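Long-range contact in pancreatic lipase related protein 2 (Equus caballus, PDB 1W52), which probably hydrolyses galactolipids and triacylglycerols, releasing fatty acids from the glycerol backbone as a secreted pancreatic enzyme: residues Phe66-His77 with Glu99-Ser109. Sequence-based numbering, arbitrary orientation.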
loop_
_atom_site.group_PDB
_atom_site.type_symbol
_atom_site.label_atom_id
_atom_site.label_comp_id
_atom_site.label_asym_id
_atom_site.label_seq_id
_atom_site.Cartn_x
_atom_site.Cartn_y
_atom_site.Cartn_z
ATOM N N PHE A 66 7.201 6.694 26.842
ATOM C CA PHE A 66 6.283 7.460 26.035
ATOM C C PHE A 66 6.631 8.934 26.176
ATOM O O PHE A 66 6.838 9.383 27.278
ATOM C CB PHE A 66 4.854 7.199 26.496
ATOM C CG PHE A 66 3.815 8.060 25.817
ATOM C CD1 PHE A 66 3.370 9.221 26.403
ATOM C CD2 PHE A 66 3.273 7.692 24.618
ATOM C CE1 PHE A 66 2.425 9.988 25.787
ATOM C CE2 PHE A 66 2.311 8.470 24.012
ATOM C CZ PHE A 66 1.890 9.608 24.591
ATOM N N GLN A 67 6.675 9.664 25.059
ATOM C CA GLN A 67 7.044 11.082 25.011
ATOM C C GLN A 67 5.880 11.924 24.497
ATOM O O GLN A 67 5.596 11.937 23.306
ATOM C CB GLN A 67 8.313 11.319 24.157
ATOM C CG GLN A 67 8.582 10.340 22.998
ATOM C CD GLN A 67 10.087 9.986 22.769
ATOM O OE1 GLN A 67 10.807 9.719 23.722
ATOM N NE2 GLN A 67 10.533 9.959 21.501
ATOM N N SER A 68 5.218 12.645 25.400
ATOM C CA SER A 68 4.055 13.457 25.019
ATOM C C SER A 68 4.392 14.541 23.999
ATOM O O SER A 68 3.509 15.122 23.380
ATOM C CB SER A 68 3.409 14.088 26.252
ATOM O OG SER A 68 4.158 15.227 26.647
ATOM N N SER A 69 5.680 14.806 23.855
ATOM C CA SER A 69 6.190 15.747 22.858
ATOM C C SER A 69 6.017 15.295 21.380
ATOM O O SER A 69 5.846 16.130 20.489
ATOM C CB SER A 69 7.668 16.028 23.142
ATOM O OG SER A 69 8.230 16.861 22.136
ATOM N N ARG A 70 6.038 13.980 21.142
ATOM C CA ARG A 70 6.126 13.394 19.790
ATOM C C ARG A 70 4.853 12.763 19.240
ATOM O O ARG A 70 4.015 12.357 20.042
ATOM C CB ARG A 70 7.145 12.288 19.851
ATOM C CG ARG A 70 8.450 12.773 20.373
ATOM C CD ARG A 70 8.961 13.894 19.560
ATOM N NE ARG A 70 10.392 14.040 19.650
ATOM C CZ ARG A 70 11.072 14.918 18.948
ATOM N NH1 ARG A 70 10.463 15.684 18.070
ATOM N NH2 ARG A 70 12.369 15.019 19.095
ATOM N N LYS A 71 4.727 12.649 17.900
ATOM C CA LYS A 71 3.666 11.810 17.270
ATOM C C LYS A 71 3.598 10.404 17.880
ATOM O O LYS A 71 4.576 9.933 18.417
ATOM C CB LYS A 71 3.906 11.567 15.769
ATOM C CG LYS A 71 3.568 12.707 14.820
ATOM C CD LYS A 71 3.713 12.294 13.322
ATOM C CE LYS A 71 2.546 11.424 12.850
ATOM N NZ LYS A 71 1.153 12.031 13.013
ATOM N N THR A 72 2.459 9.735 17.775
ATOM C CA THR A 72 2.357 8.347 18.198
ATOM C C THR A 72 1.727 7.454 17.125
ATOM O O THR A 72 0.602 7.691 16.661
ATOM C CB THR A 72 1.554 8.265 19.454
ATOM O OG1 THR A 72 2.186 9.053 20.482
ATOM C CG2 THR A 72 1.474 6.819 19.970
ATOM N N HIS A 73 2.473 6.436 16.715
ATOM C CA HIS A 73 1.980 5.446 15.762
ATOM C C HIS A 73 1.463 4.197 16.476
ATOM O O HIS A 73 2.119 3.617 17.329
ATOM C CB HIS A 73 3.075 5.086 14.771
ATOM C CG HIS A 73 3.619 6.280 14.055
ATOM N ND1 HIS A 73 2.887 6.981 13.131
ATOM C CD2 HIS A 73 4.817 6.906 14.139
ATOM C CE1 HIS A 73 3.611 7.987 12.669
ATOM N NE2 HIS A 73 4.790 7.960 13.260
ATOM N N PHE A 74 0.234 3.849 16.136
ATOM C CA PHE A 74 -0.400 2.613 16.555
ATOM C C PHE A 74 -0.407 1.703 15.332
ATOM O O PHE A 74 -0.686 2.152 14.198
ATOM C CB PHE A 74 -1.832 2.909 16.947
ATOM C CG PHE A 74 -1.998 3.450 18.361
ATOM C CD1 PHE A 74 -2.506 4.757 18.596
ATOM C CD2 PHE A 74 -1.736 2.645 19.459
ATOM C CE1 PHE A 74 -2.726 5.204 19.864
ATOM C CE2 PHE A 74 -1.956 3.117 20.736
ATOM C CZ PHE A 74 -2.457 4.391 20.925
ATOM N N VAL A 75 -0.114 0.434 15.560
ATOM C CA VAL A 75 -0.120 -0.563 14.498
ATOM C C VAL A 75 -0.970 -1.746 14.912
ATOM O O VAL A 75 -0.583 -2.512 15.750
ATOM C CB VAL A 75 1.277 -1.027 14.266
ATOM C CG1 VAL A 75 1.298 -2.157 13.297
ATOM C CG2 VAL A 75 2.098 0.144 13.730
ATOM N N ILE A 76 -2.125 -1.911 14.319
ATOM C CA ILE A 76 -3.050 -2.989 14.687
ATOM C C ILE A 76 -3.128 -4.125 13.620
ATOM O O ILE A 76 -3.483 -3.871 12.452
ATOM C CB ILE A 76 -4.448 -2.365 14.857
ATOM C CG1 ILE A 76 -4.362 -1.043 15.644
ATOM C CG2 ILE A 76 -5.384 -3.369 15.521
ATOM C CD1 ILE A 76 -5.647 -0.221 15.635
ATOM N N HIS A 77 -2.852 -5.361 14.036
ATOM C CA HIS A 77 -2.995 -6.523 13.152
ATOM C C HIS A 77 -4.463 -6.935 12.962
ATOM O O HIS A 77 -5.389 -6.369 13.567
ATOM C CB HIS A 77 -2.206 -7.722 13.684
ATOM C CG HIS A 77 -2.834 -8.368 14.876
ATOM N ND1 HIS A 77 -2.102 -8.792 15.959
ATOM C CD2 HIS A 77 -4.126 -8.623 15.184
ATOM C CE1 HIS A 77 -2.909 -9.313 16.866
ATOM N NE2 HIS A 77 -4.146 -9.219 16.420
ATOM N N GLU A 99 12.211 8.575 12.413
ATOM C CA GLU A 99 11.613 9.697 13.171
ATOM C C GLU A 99 11.660 9.475 14.655
ATOM O O GLU A 99 11.794 8.361 15.094
ATOM C CB GLU A 99 10.184 10.063 12.708
ATOM C CG GLU A 99 9.097 8.983 12.677
ATOM C CD GLU A 99 7.798 9.442 11.958
ATOM O OE1 GLU A 99 6.953 10.174 12.550
ATOM O OE2 GLU A 99 7.612 9.077 10.780
ATOM N N THR A 100 11.632 10.539 15.445
ATOM C CA THR A 100 11.693 10.311 16.883
ATOM C C THR A 100 10.274 10.419 17.391
ATOM O O THR A 100 9.598 11.418 17.208
ATOM C CB THR A 100 12.765 11.157 17.675
ATOM O OG1 THR A 100 12.607 12.538 17.418
ATOM C CG2 THR A 100 14.233 10.836 17.187
ATOM N N THR A 101 9.826 9.306 17.963
ATOM C CA THR A 101 8.430 9.057 18.146
ATOM C C THR A 101 8.096 7.861 19.043
ATOM O O THR A 101 8.969 7.095 19.445
ATOM C CB THR A 101 7.871 8.825 16.769
ATOM O OG1 THR A 101 8.473 9.771 15.874
ATOM C CG2 THR A 101 6.385 9.147 16.688
ATOM N N ASN A 102 6.800 7.779 19.360
ATOM C CA ASN A 102 6.162 6.692 20.065
ATOM C C ASN A 102 5.467 5.782 19.093
ATOM O O ASN A 102 4.579 6.222 18.341
ATOM C CB ASN A 102 5.067 7.252 20.970
ATOM C CG ASN A 102 5.555 8.348 21.852
ATOM O OD1 ASN A 102 6.561 8.169 22.552
ATOM N ND2 ASN A 102 4.850 9.500 21.843
ATOM N N CYS A 103 5.824 4.502 19.111
ATOM C CA CYS A 103 5.105 3.533 18.292
ATOM C C CYS A 103 4.585 2.384 19.127
ATOM O O CYS A 103 5.346 1.698 19.759
ATOM C CB CYS A 103 5.976 3.049 17.135
ATOM S SG CYS A 103 5.021 2.045 15.963
ATOM N N ILE A 104 3.272 2.214 19.146
ATOM C CA ILE A 104 2.629 1.093 19.841
ATOM C C ILE A 104 2.026 0.066 18.865
ATOM O O ILE A 104 1.336 0.421 17.891
ATOM C CB ILE A 104 1.478 1.571 20.778
ATOM C CG1 ILE A 104 1.904 2.734 21.689
ATOM C CG2 ILE A 104 0.949 0.399 21.600
ATOM C CD1 ILE A 104 0.725 3.573 22.144
ATOM N N SER A 105 2.278 -1.204 19.183
ATOM C CA SER A 105 1.771 -2.348 18.456
ATOM C C SER A 105 0.639 -2.872 19.294
ATOM O O SER A 105 0.825 -3.135 20.467
ATOM C CB SER A 105 2.881 -3.384 18.311
ATOM O OG SER A 105 2.374 -4.645 17.890
ATOM N N VAL A 106 -0.550 -2.951 18.712
ATOM C CA VAL A 106 -1.742 -3.394 19.426
ATOM C C VAL A 106 -1.927 -4.903 19.219
ATOM O O VAL A 106 -2.441 -5.329 18.185
ATOM C CB VAL A 106 -2.982 -2.657 18.929
ATOM C CG1 VAL A 106 -4.241 -3.184 19.642
ATOM C CG2 VAL A 106 -2.836 -1.145 19.118
ATOM N N ASP A 107 -1.494 -5.711 20.183
ATOM C CA ASP A 107 -1.610 -7.155 20.055
ATOM C C ASP A 107 -2.914 -7.653 20.623
ATOM O O ASP A 107 -3.131 -7.555 21.810
ATOM C CB ASP A 107 -0.479 -7.851 20.791
ATOM C CG ASP A 107 -0.665 -9.372 20.848
ATOM O OD1 ASP A 107 -1.535 -9.817 21.583
ATOM O OD2 ASP A 107 0.000 -10.205 20.215
ATOM N N TRP A 108 -3.786 -8.205 19.785
ATOM C CA TRP A 108 -5.021 -8.827 20.278
ATOM C C TRP A 108 -5.165 -10.231 19.751
ATOM O O TRP A 108 -6.266 -10.687 19.483
ATOM C CB TRP A 108 -6.241 -8.009 19.916
ATOM C CG TRP A 108 -6.416 -7.785 18.488
ATOM C CD1 TRP A 108 -5.601 -7.083 17.670
ATOM C CD2 TRP A 108 -7.516 -8.219 17.683
ATOM N NE1 TRP A 108 -6.122 -7.043 16.396
ATOM C CE2 TRP A 108 -7.297 -7.734 16.374
ATOM C CE3 TRP A 108 -8.661 -8.975 17.930
ATOM C CZ2 TRP A 108 -8.176 -7.969 15.327
ATOM C CZ3 TRP A 108 -9.546 -9.197 16.879
ATOM C CH2 TRP A 108 -9.294 -8.692 15.598
ATOM N N SER A 109 -4.027 -10.902 19.645
ATOM C CA SER A 109 -3.905 -12.191 18.986
ATOM C C SER A 109 -4.971 -13.192 19.376
ATOM O O SER A 109 -5.703 -13.732 18.525
ATOM C CB SER A 109 -2.535 -12.791 19.293
ATOM O OG SER A 109 -2.176 -12.574 20.638
#
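Asn-102 grips the backbone of Gln-67, first residue of a type I turn ending at Arg-70, with both ends of its amide. Its OD1 accepts from Gln-67 N at 2.9 Å, while ND2 donates twice within the amide plane: to Gln-67 O, also at 2.9 Å and nearly straight (171°), and to Thr-72 OG1. With CG anti to the carbonyl carbon (chi1 -52°), the amide lies between the turn and the threonine. Gln-67 O is gripped from opposite faces, by ND2 and by Arg-70 N of its own turn; Thr-72 OG1 is shared with the hydroxyl of Tyr-143. Were this asparagine an alanine, Gln-67 N would probably lose its acceptor, and Gln-67 O and Thr-72 OG1 a donor each, leaving the turn less firmly tied to the strand. Beyond, strands 72-76 and 102-107 run parallel (15° between axes) and pair through a backbone ladder: His-73 N to Asn-102 O, Ile-104 N to His-73 O, Val-75 N to Ile-104 O and Val-106 N to Val-75 O. Joined through helix 87-96 they make a beta-alpha-beta unit of the alpha/beta-hydrolase fold, the strand pair lying in the sheet between strands 38-43 and 148-153. On the helix 87-96 side, where Cys-103 bonds Cys-92, both nitrogens of His-73 have partners: NE2 meets Glu-99 OE1 3.2 Å away, the oxygen in the ring plane but approached from above the carboxylate plane, and ND1 pairs with His-149. Glu-99 OE2 is taken by His-311. Farther along the face that carries Asn-102 and Thr-72 the packing is apolar: Val-106 CG2 packs on Ile-76 CG1 at 3.8 Å, and helix 116-141 covers Phe-74 and Val-106. At the C-terminal ends His-77, its side chain about 8 Å from that of the predicted nucleophile Ser-154, is modelled in an offset stack on the five-membered ring of Trp-108, too close in places to trust in detail.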